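Local coordinates for leucine rich repeat and phosphatase domain containing protein (Entamoeba histolytica, PDB 3EMU) that resembles dual-specificity phosphatases but lacks their full catalytic signature, so probably binds phosphate groups with little or no hydrolysis, at residues I31-V42 against S83-S94; V98-A107 against L130-L141. All blocks are in the same frame, centred on the assembly; numbering follows the deposited sequence. Where two conformers were deposited one is given.

Interaction 1: residues I31-V42 against S83-S94. With SO4 (sulfate ion), chain B.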
loop_
_atom_site.group_PDB
_atom_site.type_symbol
_atom_site.label_atom_id
_atom_site.label_comp_id
_atom_site.label_asym_id
_atom_site.label_seq_id
_atom_site.Cartn_x
_atom_site.Cartn_y
_atom_site.Cartn_z
ATOM N N ILE A 31 2.981 3.508 15.922
ATOM C CA ILE A 31 2.220 2.308 15.767
ATOM C C ILE A 31 1.202 2.183 16.912
ATOM O O ILE A 31 -0.000 1.994 16.686
ATOM C CB ILE A 31 3.205 1.110 15.708
ATOM C CG1 ILE A 31 3.932 1.116 14.357
ATOM C CG2 ILE A 31 2.521 -0.228 15.963
ATOM C CD1 ILE A 31 4.915 -0.043 14.186
ATOM N N HIS A 32 1.672 2.315 18.150
ATOM C CA HIS A 32 0.822 2.199 19.346
ATOM C C HIS A 32 -0.299 3.232 19.347
ATOM O O HIS A 32 -1.439 2.925 19.599
ATOM C CB HIS A 32 1.659 2.335 20.643
ATOM C CG HIS A 32 0.837 2.352 21.902
ATOM N ND1 HIS A 32 0.394 3.519 22.488
ATOM C CD2 HIS A 32 0.365 1.344 22.675
ATOM C CE1 HIS A 32 -0.319 3.229 23.565
ATOM N NE2 HIS A 32 -0.350 1.916 23.703
ATOM N N ASN A 33 0.049 4.477 19.076
ATOM C CA ASN A 33 -0.957 5.543 19.129
ATOM C C ASN A 33 -1.992 5.542 17.980
ATOM O O ASN A 33 -3.018 6.194 18.072
ATOM C CB ASN A 33 -0.290 6.935 19.226
ATOM C CG ASN A 33 0.458 7.171 20.567
ATOM O OD1 ASN A 33 0.429 6.337 21.499
ATOM N ND2 ASN A 33 1.138 8.323 20.657
ATOM N N ASN A 34 -1.694 4.877 16.874
ATOM C CA ASN A 34 -2.608 4.811 15.743
ATOM C C ASN A 34 -3.259 3.444 15.653
ATOM O O ASN A 34 -3.806 3.097 14.622
ATOM C CB ASN A 34 -1.853 5.084 14.452
ATOM C CG ASN A 34 -1.513 6.525 14.295
ATOM O OD1 ASN A 34 -2.365 7.314 13.888
ATOM N ND2 ASN A 34 -0.268 6.901 14.611
ATOM N N ASN A 35 -3.128 2.670 16.729
ATOM C CA ASN A 35 -3.742 1.358 16.852
ATOM C C ASN A 35 -3.474 0.404 15.710
ATOM O O ASN A 35 -4.380 -0.332 15.288
ATOM C CB ASN A 35 -5.265 1.492 17.023
ATOM C CG ASN A 35 -5.631 2.378 18.188
ATOM O OD1 ASN A 35 -6.002 3.549 18.006
ATOM N ND2 ASN A 35 -5.511 1.835 19.405
ATOM N N ILE A 36 -2.232 0.383 15.238
ATOM C CA ILE A 36 -1.862 -0.474 14.148
ATOM C C ILE A 36 -1.563 -1.881 14.646
ATOM O O ILE A 36 -0.788 -2.085 15.577
ATOM C CB ILE A 36 -0.674 0.156 13.381
ATOM C CG1 ILE A 36 -1.150 1.409 12.628
ATOM C CG2 ILE A 36 0.005 -0.882 12.490
ATOM C CD1 ILE A 36 -0.007 2.380 12.199
ATOM N N SER A 37 -2.175 -2.879 14.023
ATOM C CA SER A 37 -2.018 -4.248 14.486
ATOM C C SER A 37 -1.689 -5.126 13.328
ATOM O O SER A 37 -1.598 -6.341 13.485
ATOM C CB SER A 37 -3.304 -4.775 15.158
ATOM O OG SER A 37 -4.441 -4.482 14.351
ATOM N N SER A 38 -1.537 -4.528 12.153
ATOM C CA SER A 38 -1.168 -5.310 10.988
ATOM C C SER A 38 -0.087 -4.604 10.228
ATOM O O SER A 38 -0.089 -3.381 10.127
ATOM C CB SER A 38 -2.344 -5.484 10.013
ATOM O OG SER A 38 -3.248 -6.442 10.467
ATOM N N ILE A 39 0.779 -5.409 9.629
ATOM C CA ILE A 39 1.824 -4.893 8.799
ATOM C C ILE A 39 1.892 -5.674 7.501
ATOM O O ILE A 39 1.939 -6.897 7.491
ATOM C CB ILE A 39 3.193 -4.836 9.564
ATOM C CG1 ILE A 39 2.982 -4.000 10.840
ATOM C CG2 ILE A 39 4.308 -4.212 8.684
ATOM C CD1 ILE A 39 4.271 -3.477 11.460
ATOM N N LEU A 40 1.879 -4.926 6.400
ATOM C CA LEU A 40 1.975 -5.509 5.074
ATOM C C LEU A 40 3.354 -5.173 4.545
ATOM O O LEU A 40 3.679 -4.021 4.291
ATOM C CB LEU A 40 0.882 -4.942 4.146
ATOM C CG LEU A 40 0.734 -5.556 2.757
ATOM C CD1 LEU A 40 0.639 -7.071 2.882
ATOM C CD2 LEU A 40 -0.511 -4.987 2.068
ATOM N N LEU A 41 4.153 -6.200 4.382
ATOM C CA LEU A 41 5.510 -6.048 3.925
ATOM C C LEU A 41 5.531 -6.266 2.449
ATOM O O LEU A 41 5.249 -7.356 1.990
ATOM C CB LEU A 41 6.431 -7.074 4.604
ATOM C CG LEU A 41 6.434 -7.030 6.151
ATOM C CD1 LEU A 41 7.240 -8.193 6.768
ATOM C CD2 LEU A 41 7.024 -5.733 6.643
ATOM N N VAL A 42 5.909 -5.232 1.702
ATOM C CA VAL A 42 5.925 -5.356 0.260
ATOM C C VAL A 42 7.347 -5.549 -0.246
ATOM O O VAL A 42 8.085 -4.589 -0.428
ATOM C CB VAL A 42 5.282 -4.121 -0.427
ATOM C CG1 VAL A 42 5.127 -4.386 -1.934
ATOM C CG2 VAL A 42 3.962 -3.736 0.264
ATOM N N SER A 83 -8.305 -5.623 8.078
ATOM C CA SER A 83 -7.868 -4.770 9.170
ATOM C C SER A 83 -8.860 -3.629 9.378
ATOM O O SER A 83 -9.098 -3.182 10.509
ATOM C CB SER A 83 -6.403 -4.266 8.934
ATOM O OG SER A 83 -6.020 -3.211 9.815
ATOM N N ILE A 84 -9.386 -3.110 8.275
ATOM C CA ILE A 84 -10.445 -2.104 8.344
ATOM C C ILE A 84 -11.673 -2.683 9.122
ATOM O O ILE A 84 -12.260 -2.031 9.986
ATOM C CB ILE A 84 -10.879 -1.677 6.935
ATOM C CG1 ILE A 84 -9.800 -0.771 6.296
ATOM C CG2 ILE A 84 -12.235 -0.982 7.012
ATOM C CD1 ILE A 84 -9.950 -0.506 4.808
ATOM N N GLN A 85 -11.996 -3.933 8.821
ATOM C CA GLN A 85 -13.038 -4.666 9.491
ATOM C C GLN A 85 -12.889 -4.742 11.030
ATOM O O GLN A 85 -13.887 -4.652 11.753
ATOM C CB GLN A 85 -13.064 -6.070 8.913
ATOM C CG GLN A 85 -14.054 -6.961 9.570
ATOM C CD GLN A 85 -14.151 -8.317 8.861
ATOM O OE1 GLN A 85 -14.969 -9.160 9.228
ATOM N NE2 GLN A 85 -13.321 -8.525 7.836
ATOM N N ARG A 86 -11.655 -4.920 11.519
ATOM C CA ARG A 86 -11.371 -4.952 12.947
ATOM C C ARG A 86 -11.363 -3.561 13.503
ATOM O O ARG A 86 -11.227 -3.380 14.706
ATOM C CB ARG A 86 -9.998 -5.566 13.211
ATOM C CG ARG A 86 -9.910 -7.041 12.839
ATOM C CD ARG A 86 -8.627 -7.707 13.389
ATOM N NE ARG A 86 -7.515 -7.548 12.465
ATOM C CZ ARG A 86 -6.975 -8.529 11.763
ATOM N NH1 ARG A 86 -7.417 -9.765 11.897
ATOM N NH2 ARG A 86 -5.984 -8.267 10.919
ATOM N N LYS A 87 -11.492 -2.567 12.630
ATOM C CA LYS A 87 -11.329 -1.181 13.044
ATOM C C LYS A 87 -9.929 -0.936 13.655
ATOM O O LYS A 87 -9.767 -0.218 14.656
ATOM C CB LYS A 87 -12.447 -0.779 13.993
ATOM C CG LYS A 87 -13.607 -0.083 13.282
ATOM C CD LYS A 87 -14.809 0.117 14.224
ATOM C CE LYS A 87 -16.043 0.671 13.476
ATOM N NZ LYS A 87 -16.739 -0.384 12.627
ATOM N N GLU A 88 -8.926 -1.543 13.017
ATOM C CA GLU A 88 -7.519 -1.356 13.392
ATOM C C GLU A 88 -6.623 -0.921 12.219
ATOM O O GLU A 88 -6.907 -1.196 11.039
ATOM C CB GLU A 88 -7.003 -2.629 14.071
ATOM C CG GLU A 88 -7.494 -2.712 15.517
ATOM C CD GLU A 88 -7.418 -4.111 16.107
ATOM O OE1 GLU A 88 -6.822 -5.014 15.465
ATOM O OE2 GLU A 88 -7.965 -4.307 17.217
ATOM N N GLY A 89 -5.526 -0.246 12.555
ATOM C CA GLY A 89 -4.579 0.220 11.534
ATOM C C GLY A 89 -3.799 -0.890 10.846
ATOM O O GLY A 89 -3.411 -1.922 11.446
ATOM N N VAL A 90 -3.568 -0.685 9.561
ATOM C CA VAL A 90 -2.585 -1.523 8.840
ATOM C C VAL A 90 -1.482 -0.592 8.311
ATOM O O VAL A 90 -1.757 0.496 7.746
ATOM C CB VAL A 90 -3.230 -2.350 7.707
ATOM C CG1 VAL A 90 -3.938 -1.426 6.708
ATOM C CG2 VAL A 90 -2.213 -3.244 7.011
ATOM N N LEU A 91 -0.237 -1.025 8.493
ATOM C CA LEU A 91 0.916 -0.248 8.029
ATOM C C LEU A 91 1.525 -0.934 6.838
ATOM O O LEU A 91 1.874 -2.114 6.910
ATOM C CB LEU A 91 1.956 -0.104 9.143
ATOM C CG LEU A 91 3.309 0.539 8.756
ATOM C CD1 LEU A 91 3.137 1.966 8.181
ATOM C CD2 LEU A 91 4.177 0.535 10.003
ATOM N N ILE A 92 1.652 -0.207 5.724
ATOM C CA ILE A 92 2.113 -0.854 4.489
ATOM C C ILE A 92 3.522 -0.345 4.165
ATOM O O ILE A 92 3.733 0.853 4.060
ATOM C CB ILE A 92 1.122 -0.625 3.305
ATOM C CG1 ILE A 92 -0.273 -1.175 3.699
ATOM C CG2 ILE A 92 1.637 -1.276 1.993
ATOM C CD1 ILE A 92 -1.436 -0.324 3.223
ATOM N N ILE A 93 4.492 -1.252 4.056
ATOM C CA ILE A 93 5.887 -0.798 3.974
ATOM C C ILE A 93 6.678 -1.526 2.896
ATOM O O ILE A 93 6.406 -2.696 2.588
ATOM C CB ILE A 93 6.637 -0.894 5.337
ATOM C CG1 ILE A 93 6.903 -2.345 5.697
ATOM C CG2 ILE A 93 5.913 -0.226 6.449
ATOM C CD1 ILE A 93 7.894 -2.505 6.907
ATOM N N SER A 94 7.583 -0.789 2.259
ATOM C CA SER A 94 8.634 -1.387 1.418
ATOM C C SER A 94 9.990 -0.870 1.963
ATOM O O SER A 94 9.991 -0.030 2.869
ATOM C CB SER A 94 8.435 -1.042 -0.070
ATOM O OG SER A 94 8.276 0.343 -0.218
HETATM S S SO4 B . 11.022 0.453 -2.371
HETATM O O1 SO4 B . 9.970 1.364 -1.884
HETATM O O2 SO4 B . 10.585 -0.504 -3.350
HETATM O O3 SO4 B . 11.991 1.313 -3.025
HETATM O O4 SO4 B . 11.552 -0.311 -1.265
#
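Leu40 and Ile92 run alongside one another on one face of the beta-sheet, Leu40 CB resting 4.0 Å from Ile92 CG1. They belong to two parallel strands, 36-42 and 89-94, whose axes differ in direction by 22°. Val42 slants across Ile92, CG2 against CG2. Ser38 and Val90 share this face. Val90 turns CG2 away from its own backbone N, which sets the methyl 3.7 Å from Ser38 CB.

The other face carries Ile36, Ile39, Leu41, Leu91 and Ile93. Leu41 runs alongside Ile93, and its CD2 presses on Ile93 CD1 at 3.4 Å, tighter than normal carbon contact. Ile36 passes obliquely over Leu91 with its CG2 branch. Its CG1 branch lies over the bare CA of Gly89, 3.8 Å away.

A beta bulge at Ser37 shifts the register by one. Gly89 O takes both Ser37 N and Ser38 N, which fixes the bulge. The backbone bonds beyond it are regular, and the last is Val42 N to Ile93 O at 2.7 Å. Ser37 OG sits between its backbone N and carbonyl carbon (chi1 47°). There it bonds Glu88 OE1 at 2.7 Å, from above the carboxylate plane. This is the main side-chain link from the turn after helix 68-85 to strand 36-42. Arg86 NH2 adds a weak bond to Ser38 OG and a long, weak ion pair with Asp55. Ser83 OG bonds Glu88 O and holds the turn to its own helix.

At the C-terminal end, Ser94 OG bonds sulfate O1 at 2.6 Å. The pair lies inside the sheet: strand 55-59 flanks 36-42, and strand 17-21 flanks 89-94. His18 touches Ile36 and Leu91. Helix 100-112 packs on the opposite face, where Val105 meets Ile92 and Lys100 meets Val42.

Interaction 2: residues V98-A107 against L130-L141. With SO4 (sulfate ion), chain B.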
loop_
_atom_site.group_PDB
_atom_site.type_symbol
_atom_site.label_atom_id
_atom_site.label_comp_id
_atom_site.label_asym_id
_atom_site.label_seq_id
_atom_site.Cartn_x
_atom_site.Cartn_y
_atom_site.Cartn_z
ATOM N N VAL A 98 9.096 4.115 -0.978
ATOM C CA VAL A 98 8.920 5.126 -2.005
ATOM C C VAL A 98 8.267 4.576 -3.318
ATOM O O VAL A 98 7.599 5.312 -4.057
ATOM C CB VAL A 98 10.347 5.792 -2.246
ATOM C CG1 VAL A 98 10.783 5.763 -3.683
ATOM C CG2 VAL A 98 10.446 7.167 -1.573
ATOM N N ASN A 99 8.432 3.279 -3.553
ATOM C CA ASN A 99 8.176 2.668 -4.843
ATOM C C ASN A 99 7.089 1.575 -4.679
ATOM O O ASN A 99 5.920 1.814 -4.987
ATOM C CB ASN A 99 9.498 2.101 -5.347
ATOM C CG ASN A 99 9.379 1.321 -6.634
ATOM O OD1 ASN A 99 8.534 1.613 -7.475
ATOM N ND2 ASN A 99 10.270 0.327 -6.809
ATOM N N LYS A 100 7.475 0.406 -4.153
ATOM C CA LYS A 100 6.557 -0.726 -3.988
ATOM C C LYS A 100 5.354 -0.508 -3.023
ATOM O O LYS A 100 4.214 -0.837 -3.384
ATOM C CB LYS A 100 7.321 -1.993 -3.602
ATOM C CG LYS A 100 8.113 -2.582 -4.722
ATOM C CD LYS A 100 8.763 -3.892 -4.267
ATOM C CE LYS A 100 10.275 -3.790 -4.171
ATOM N NZ LYS A 100 10.695 -2.851 -3.121
ATOM N N ALA A 101 5.594 0.009 -1.819
ATOM C CA ALA A 101 4.490 0.233 -0.883
ATOM C C ALA A 101 3.427 1.233 -1.453
ATOM O O ALA A 101 2.198 1.004 -1.315
ATOM C CB ALA A 101 4.961 0.654 0.506
ATOM N N PRO A 102 3.889 2.335 -2.071
ATOM C CA PRO A 102 2.878 3.250 -2.632
ATOM C C PRO A 102 2.056 2.640 -3.791
ATOM O O PRO A 102 0.863 2.941 -3.890
ATOM C CB PRO A 102 3.704 4.446 -3.115
ATOM C CG PRO A 102 4.988 4.401 -2.216
ATOM C CD PRO A 102 5.237 2.939 -2.014
ATOM N N ALA A 103 2.686 1.809 -4.632
ATOM C CA ALA A 103 1.989 1.108 -5.710
ATOM C C ALA A 103 0.840 0.240 -5.150
ATOM O O ALA A 103 -0.274 0.266 -5.685
ATOM C CB ALA A 103 2.952 0.264 -6.553
ATOM N N ILE A 104 1.105 -0.495 -4.070
ATOM C CA ILE A 104 0.069 -1.275 -3.406
ATOM C C ILE A 104 -1.067 -0.403 -2.881
ATOM O O ILE A 104 -2.244 -0.787 -2.984
ATOM C CB ILE A 104 0.646 -2.192 -2.255
ATOM C CG1 ILE A 104 1.449 -3.342 -2.832
ATOM C CG2 ILE A 104 -0.469 -2.780 -1.335
ATOM C CD1 ILE A 104 0.637 -4.286 -3.711
ATOM N N VAL A 105 -0.726 0.725 -2.259
ATOM C CA VAL A 105 -1.735 1.625 -1.707
ATOM C C VAL A 105 -2.628 2.192 -2.829
ATOM O O VAL A 105 -3.849 2.326 -2.670
ATOM C CB VAL A 105 -1.103 2.762 -0.819
ATOM C CG1 VAL A 105 -2.092 3.869 -0.507
ATOM C CG2 VAL A 105 -0.541 2.186 0.518
ATOM N N ILE A 106 -2.009 2.519 -3.959
ATOM C CA ILE A 106 -2.744 2.918 -5.122
ATOM C C ILE A 106 -3.760 1.827 -5.601
ATOM O O ILE A 106 -4.927 2.154 -5.788
ATOM C CB ILE A 106 -1.820 3.357 -6.247
ATOM C CG1 ILE A 106 -1.093 4.659 -5.842
ATOM C CG2 ILE A 106 -2.622 3.541 -7.568
ATOM C CD1 ILE A 106 -0.030 5.148 -6.850
ATOM N N ALA A 107 -3.301 0.584 -5.820
ATOM C CA ALA A 107 -4.166 -0.521 -6.188
ATOM C C ALA A 107 -5.373 -0.621 -5.238
ATOM O O ALA A 107 -6.546 -0.752 -5.680
ATOM C CB ALA A 107 -3.395 -1.815 -6.207
ATOM N N LEU A 130 7.169 12.135 -1.682
ATOM C CA LEU A 130 8.330 11.308 -2.053
ATOM C C LEU A 130 8.034 10.127 -2.984
ATOM O O LEU A 130 8.944 9.413 -3.394
ATOM C CB LEU A 130 9.035 10.790 -0.789
ATOM C CG LEU A 130 9.676 11.864 0.119
ATOM C CD1 LEU A 130 10.607 11.213 1.142
ATOM C CD2 LEU A 130 10.441 12.928 -0.711
ATOM N N ILE A 131 6.764 9.906 -3.301
ATOM C CA ILE A 131 6.374 8.859 -4.247
ATOM C C ILE A 131 7.270 8.773 -5.507
ATOM O O ILE A 131 7.485 9.766 -6.250
ATOM C CB ILE A 131 4.855 9.018 -4.634
ATOM C CG1 ILE A 131 4.341 7.794 -5.382
ATOM C CG2 ILE A 131 4.567 10.364 -5.372
ATOM C CD1 ILE A 131 2.798 7.729 -5.445
ATOM N N ASP A 132 7.784 7.580 -5.785
ATOM C CA ASP A 132 8.616 7.431 -6.976
ATOM C C ASP A 132 8.580 6.009 -7.475
ATOM O O ASP A 132 9.446 5.177 -7.163
ATOM C CB ASP A 132 10.056 7.913 -6.703
ATOM C CG ASP A 132 10.935 7.887 -7.959
ATOM O OD1 ASP A 132 10.410 7.774 -9.105
ATOM O OD2 ASP A 132 12.166 7.944 -7.781
ATOM N N ILE A 133 7.546 5.723 -8.252
ATOM C CA ILE A 133 7.240 4.329 -8.554
ATOM C C ILE A 133 7.879 4.002 -9.869
ATOM O O ILE A 133 7.670 4.727 -10.809
ATOM C CB ILE A 133 5.674 4.069 -8.597
ATOM C CG1 ILE A 133 5.071 4.422 -7.239
ATOM C CG2 ILE A 133 5.368 2.597 -9.020
ATOM C CD1 ILE A 133 3.530 4.515 -7.181
ATOM N N GLU A 134 8.633 2.914 -9.946
ATOM C CA GLU A 134 9.185 2.459 -11.230
ATOM C C GLU A 134 8.120 2.192 -12.314
ATOM O O GLU A 134 7.042 1.668 -12.037
ATOM C CB GLU A 134 10.060 1.213 -11.030
ATOM C CG GLU A 134 11.223 1.414 -10.059
ATOM C CD GLU A 134 12.069 0.142 -9.860
ATOM O OE1 GLU A 134 11.550 -1.009 -9.881
ATOM O OE2 GLU A 134 13.298 0.316 -9.670
ATOM N N SER A 135 8.436 2.523 -13.560
ATOM C CA SER A 135 7.452 2.391 -14.645
ATOM C C SER A 135 6.878 0.964 -14.891
ATOM O O SER A 135 5.708 0.849 -15.279
ATOM C CB SER A 135 7.984 2.972 -15.958
ATOM O OG SER A 135 9.079 2.187 -16.380
ATOM N N GLY A 136 7.654 -0.103 -14.680
ATOM C CA GLY A 136 7.073 -1.441 -14.711
ATOM C C GLY A 136 5.943 -1.663 -13.691
ATOM O O GLY A 136 4.960 -2.384 -13.956
ATOM N N PHE A 137 6.054 -1.043 -12.519
ATOM C CA PHE A 137 4.976 -1.103 -11.575
ATOM C C PHE A 137 3.744 -0.298 -11.991
ATOM O O PHE A 137 2.626 -0.771 -11.771
ATOM C CB PHE A 137 5.454 -0.727 -10.183
ATOM C CG PHE A 137 6.316 -1.794 -9.548
ATOM C CD1 PHE A 137 5.961 -3.150 -9.652
ATOM C CD2 PHE A 137 7.491 -1.450 -8.854
ATOM C CE1 PHE A 137 6.735 -4.139 -9.073
ATOM C CE2 PHE A 137 8.296 -2.451 -8.265
ATOM C CZ PHE A 137 7.908 -3.786 -8.357
ATOM N N ILE A 138 3.955 0.898 -12.576
ATOM C CA ILE A 138 2.877 1.750 -13.083
ATOM C C ILE A 138 2.068 0.949 -14.139
ATOM O O ILE A 138 0.819 0.918 -14.122
ATOM C CB ILE A 138 3.414 3.043 -13.752
ATOM C CG1 ILE A 138 4.061 4.013 -12.735
ATOM C CG2 ILE A 138 2.293 3.770 -14.508
ATOM C CD1 ILE A 138 3.239 4.350 -11.560
ATOM N N LEU A 139 2.809 0.282 -15.021
ATOM C CA LEU A 139 2.244 -0.555 -16.042
ATOM C C LEU A 139 1.361 -1.676 -15.455
ATOM O O LEU A 139 0.238 -1.901 -15.931
ATOM C CB LEU A 139 3.393 -1.159 -16.812
ATOM C CG LEU A 139 3.262 -1.479 -18.278
ATOM C CD1 LEU A 139 2.672 -0.293 -19.037
ATOM C CD2 LEU A 139 4.683 -1.843 -18.786
ATOM N N GLN A 140 1.865 -2.380 -14.439
ATOM C CA GLN A 140 1.057 -3.381 -13.723
ATOM C C GLN A 140 -0.190 -2.798 -13.047
ATOM O O GLN A 140 -1.208 -3.480 -12.892
ATOM C CB GLN A 140 1.903 -4.123 -12.680
ATOM C CG GLN A 140 2.990 -4.992 -13.301
ATOM C CD GLN A 140 3.832 -5.768 -12.260
ATOM O OE1 GLN A 140 3.293 -6.616 -11.523
ATOM N NE2 GLN A 140 5.152 -5.507 -12.231
ATOM N N LEU A 141 -0.099 -1.544 -12.612
ATOM C CA LEU A 141 -1.264 -0.891 -12.015
ATOM C C LEU A 141 -2.317 -0.625 -13.098
ATOM O O LEU A 141 -3.505 -0.743 -12.855
ATOM C CB LEU A 141 -0.871 0.398 -11.294
ATOM C CG LEU A 141 -0.180 0.186 -9.918
ATOM C CD1 LEU A 141 0.280 1.532 -9.351
ATOM C CD2 LEU A 141 -1.083 -0.579 -8.897
HETATM S S SO4 B . 11.022 0.453 -2.371
HETATM O O1 SO4 B . 9.970 1.364 -1.884
HETATM O O2 SO4 B . 10.585 -0.504 -3.350
HETATM O O3 SO4 B . 11.991 1.313 -3.025
HETATM O O4 SO4 B . 11.552 -0.311 -1.265
#
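Ile133 pushes its CD1 between Pro102, Ala103 and Ile106 in the first two turns of helix 100-112. Its tip meets the tip of Ile106, CD1 to CD1 at 3.6 Å, while Pro102 CB closes one side at 4.1 Å. Ile131 adds a second knob beside it and crosses Ile106 at about a right angle. Leu141, two turns into helix 135-151, fills the next hollow. Its CD2 drops to 3.4 Å from Ala103 O and 3.8 Å from Ala107 CB, against the small side chains of Ala103 and Ala107. Its CD1 lies across Ile106 CG2.

Polar bonds hold the approach to this wedge. Asp132 N bonds Val98 O almost straight (170°). Asn99 has its CG swung away from the backbone N (chi1 175°), which carries the amide across to the other segment. There Asn99 OD1 accepts Glu134 N at 2.8 Å, from above the carbonyl plane. The amide and the Glu134 carboxylate have their planes 60° apart. Asn99 ND2 sits at the edge of the Phe137 ring, in its plane. Lys100 passes the ring obliquely, its chain bent back toward the sulfate.

The ion sits at the head of helix 100-112. Val98 N and Asn99 N both bond its O1, each at 3.0 Å. Lys100 N bonds O2 weakly, and Lys100 NZ reaches O2 at a doubtfully short distance. Ser94 OG and Thr96 OG1 are further donors. The loop has the shape of the phosphatase P-loop, with Ser94 and Lys100 in the signature Cys and Arg positions. The sulfate, probably from the crystallisation liquor, is consistent with a phosphate site.

Interaction 1 comes first along the chain. The centres of the two contacts are 19 Å apart, on opposite sides of the chain's centre. The short connection from strand 89-94 to helix 100-112 joins them, and there Ser94 OG probably bonds Ala101 N. Separately, Val42 of strand 36-42 packs on Lys100. Segments 83-94 and 98-107 both bond the sulfate, through Ser94 on one hand and Val98, Asn99 and Lys100 on the other. Residues 132-134 bond the loop instead. All four segments belong to the phosphatase domain. A strand end and a helix start thus share one anion pocket, consistent with a phosphate-binding site.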